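PDB 3MYR: hydrogenase (NiFe) small subunit HydA from Allochromatium vinosum, which carries the two [4Fe-4S] clusters and one [3Fe-4S] cluster that pass electrons in a heterodimeric [NiFe] hydrogenase, which probably catalyses H2 oxidation with an acceptor. Local coordinates for residues 134-138 against 139-143. Numbering follows the deposited sequence.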
ATOM      1  N   ASP A 134     -15.153  -3.310  21.853  1.00 20.80           N
ATOM      2  CA  ASP A 134     -16.446  -4.007  21.858  1.00 21.38           C
ATOM      3  C   ASP A 134     -16.327  -5.519  22.014  1.00 21.88           C
ATOM      4  O   ASP A 134     -17.174  -6.162  22.614  1.00 24.10           O
ATOM      5  CB  ASP A 134     -17.270  -3.686  20.592  1.00 22.47           C
ATOM      6  CG  ASP A 134     -17.870  -2.248  20.629  1.00 22.99           C
ATOM      7  OD1 ASP A 134     -17.659  -1.495  21.616  1.00 30.06           O
ATOM      8  OD2 ASP A 134     -18.459  -1.856  19.629  1.00 31.45           O
ATOM      9  N   LEU A 135     -15.267  -6.085  21.493  1.00 20.47           N
ATOM     10  CA  LEU A 135     -15.082  -7.539  21.553  1.00 23.08           C
ATOM     11  C   LEU A 135     -14.232  -8.047  22.705  1.00 24.04           C
ATOM     12  O   LEU A 135     -14.324  -9.242  23.094  1.00 25.21           O
ATOM     13  CB  LEU A 135     -14.410  -7.990  20.290  1.00 21.23           C
ATOM     14  CG  LEU A 135     -15.230  -8.231  19.010  1.00 26.23           C
ATOM     15  CD1 LEU A 135     -16.743  -8.459  18.961  1.00 22.46           C
ATOM     16  CD2 LEU A 135     -14.536  -7.935  17.676  1.00 22.83           C
ATOM     17  N   VAL A 136     -13.373  -7.178  23.222  1.00 23.71           N
ATOM     18  CA  VAL A 136     -12.403  -7.601  24.180  1.00 23.40           C
ATOM     19  C   VAL A 136     -12.633  -6.748  25.402  1.00 25.32           C
ATOM     20  O   VAL A 136     -12.260  -5.541  25.441  1.00 23.71           O
ATOM     21  CB  VAL A 136     -10.959  -7.346  23.684  1.00 24.20           C
ATOM     22  CG1 VAL A 136      -9.961  -7.759  24.834  1.00 21.78           C
ATOM     23  CG2 VAL A 136     -10.694  -8.161  22.408  1.00 21.65           C
ATOM     24  N   ARG A 137     -13.199  -7.366  26.432  1.00 24.85           N
ATOM     25  CA  ARG A 137     -13.584  -6.627  27.634  1.00 28.49           C
ATOM     26  C   ARG A 137     -12.767  -6.985  28.861  1.00 32.75           C
ATOM     27  O   ARG A 137     -12.831  -6.292  29.891  1.00 34.14           O
ATOM     28  CB  ARG A 137     -15.071  -6.802  27.945  1.00 27.92           C
ATOM     29  CG  ARG A 137     -15.981  -6.002  26.935  1.00 29.25           C
ATOM     30  CD  ARG A 137     -17.448  -6.319  27.133  1.00 29.72           C
ATOM     31  NE  ARG A 137     -17.869  -5.991  28.495  1.00 26.95           N
ATOM     32  CZ  ARG A 137     -17.899  -4.770  29.024  1.00 24.09           C
ATOM     33  NH1 ARG A 137     -17.608  -3.689  28.274  1.00 21.07           N
ATOM     34  NH2 ARG A 137     -18.313  -4.643  30.295  1.00 23.76           N
ATOM     35  N   ASP A 138     -12.026  -8.070  28.852  1.00 32.45           N
ATOM     36  CA  ASP A 138     -11.506  -8.295  30.174  1.00 39.48           C
ATOM     37  C   ASP A 138     -10.011  -8.010  30.295  1.00 37.33           C
ATOM     38  O   ASP A 138      -9.337  -8.588  31.081  1.00 36.46           O
ATOM     39  CB  ASP A 138     -12.121  -9.569  30.837  1.00 41.28           C
ATOM     40  CG  ASP A 138     -13.718  -9.423  31.044  1.00 51.15           C
ATOM     41  OD1 ASP A 138     -14.194  -8.611  31.936  1.00 49.97           O
ATOM     42  OD2 ASP A 138     -14.485 -10.087  30.249  1.00 55.10           O
ATOM     43  N   LYS A 139      -9.557  -7.036  29.489  1.00 36.03           N
ATOM     44  CA  LYS A 139      -8.180  -6.736  29.207  1.00 32.28           C
ATOM     45  C   LYS A 139      -7.995  -5.231  29.142  1.00 31.25           C
ATOM     46  O   LYS A 139      -8.846  -4.548  28.656  1.00 28.94           O
ATOM     47  CB  LYS A 139      -7.884  -7.236  27.826  1.00 32.48           C
ATOM     48  CG  LYS A 139      -6.666  -7.944  27.734  1.00 37.74           C
ATOM     49  CD  LYS A 139      -6.853  -9.388  28.299  1.00 38.51           C
ATOM     50  CE  LYS A 139      -5.629  -9.644  29.040  1.00 36.35           C
ATOM     51  NZ  LYS A 139      -5.462 -11.043  29.448  1.00 38.68           N
ATOM     52  N   PRO A 140      -6.819  -4.717  29.548  1.00 28.84           N
ATOM     53  CA  PRO A 140      -6.611  -3.308  29.314  1.00 27.35           C
ATOM     54  C   PRO A 140      -6.457  -3.078  27.795  1.00 25.10           C
ATOM     55  O   PRO A 140      -5.639  -3.780  27.131  1.00 23.35           O
ATOM     56  CB  PRO A 140      -5.245  -3.027  29.996  1.00 28.72           C
ATOM     57  CG  PRO A 140      -5.082  -4.159  31.019  1.00 27.09           C
ATOM     58  CD  PRO A 140      -5.717  -5.350  30.272  1.00 27.81           C
ATOM     59  N   VAL A 141      -7.208  -2.116  27.260  1.00 22.11           N
ATOM     60  CA  VAL A 141      -7.149  -1.799  25.830  1.00 23.14           C
ATOM     61  C   VAL A 141      -6.791  -0.321  25.695  1.00 22.41           C
ATOM     62  O   VAL A 141      -7.436   0.555  26.257  1.00 24.29           O
ATOM     63  CB  VAL A 141      -8.495  -2.144  25.053  1.00 21.37           C
ATOM     64  CG1 VAL A 141      -8.434  -1.563  23.547  1.00 20.10           C
ATOM     65  CG2 VAL A 141      -8.725  -3.687  24.973  1.00 23.83           C
ATOM     66  N   ILE A 142      -5.834  -0.002  24.878  1.00 21.14           N
ATOM     67  CA  ILE A 142      -5.519   1.423  24.680  1.00 21.20           C
ATOM     68  C   ILE A 142      -5.881   1.728  23.238  1.00 19.41           C
ATOM     69  O   ILE A 142      -5.390   1.050  22.354  1.00 18.42           O
ATOM     70  CB  ILE A 142      -4.007   1.686  24.825  1.00 21.89           C
ATOM     71  CG1 ILE A 142      -3.534   1.370  26.233  1.00 28.77           C
ATOM     72  CG2 ILE A 142      -3.674   3.153  24.539  1.00 22.26           C
ATOM     73  CD1 ILE A 142      -1.968   1.323  26.181  1.00 40.25           C
ATOM     74  N   ASN A 143      -6.712   2.730  22.979  1.00 17.04           N
ATOM     75  CA  ASN A 143      -7.075   3.091  21.599  1.00 17.02           C
ATOM     76  C   ASN A 143      -6.181   4.181  21.079  1.00 17.69           C
ATOM     77  O   ASN A 143      -6.018   5.215  21.741  1.00 16.74           O
ATOM     78  CB  ASN A 143      -8.503   3.596  21.610  1.00 18.96           C
ATOM     79  CG  ASN A 143      -9.499   2.440  21.806  1.00 22.23           C
ATOM     80  OD1 ASN A 143      -9.204   1.325  21.383  1.00 17.53           O
ATOM     81  ND2 ASN A 143     -10.611   2.688  22.462  1.00 18.79           N
TER
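V136 lays its CG1 methyl against the root of the K139 side chain, CG1 meeting K139 CB at 3.7 Å, the two side chains slanting past one another. That methyl lies opposite the backbone N (chi1 177°), a torsion that turns it along the chain toward the residues that follow. V141 comes in across the turn: its CG2 stands 4.3 Å from V136 CG1 and 4.0 Å from the carbonyl O of V136, so the valine just past the end of helix 132-135 faces the first valine of the strand over the inside of the bend. K139 starts beside V136 but does not stay there. Bent at its second and third torsions (chi2 78°, chi3 -140°), the chain runs away from the apolar patch, its CD passing 3.8 Å from the carbonyl O of D138. Its NZ then reaches the end of helix 93-101, with a hydrogen bond to E102 O and a weak one to V101 O, which satisfy the ammonium with backbone carbonyls. R137 and D138 carry their CB atoms on the outer side of the turn, and no hydrogen bond closes it between 134-138 and 139-143; the contact is apolar and small. V136 is buried, also touching L97 and V101 of helix 93-101, whereas R137 and D138 are exposed. The bend is a helix-to-strand connection in the domain that carries the [4Fe-4S] cluster bound by C14, C17, C113 and C147; V141 keeps about 14 Å between its side chain and that cluster. It leads from helix 132-135 into strand 141-144, parallel to strand 106-110: P140, just before the strand, already bonds V107 through its backbone, and I142 continues the pairing to V107 and A109, while V141 rests on V107 and on V132 of helix 132-135.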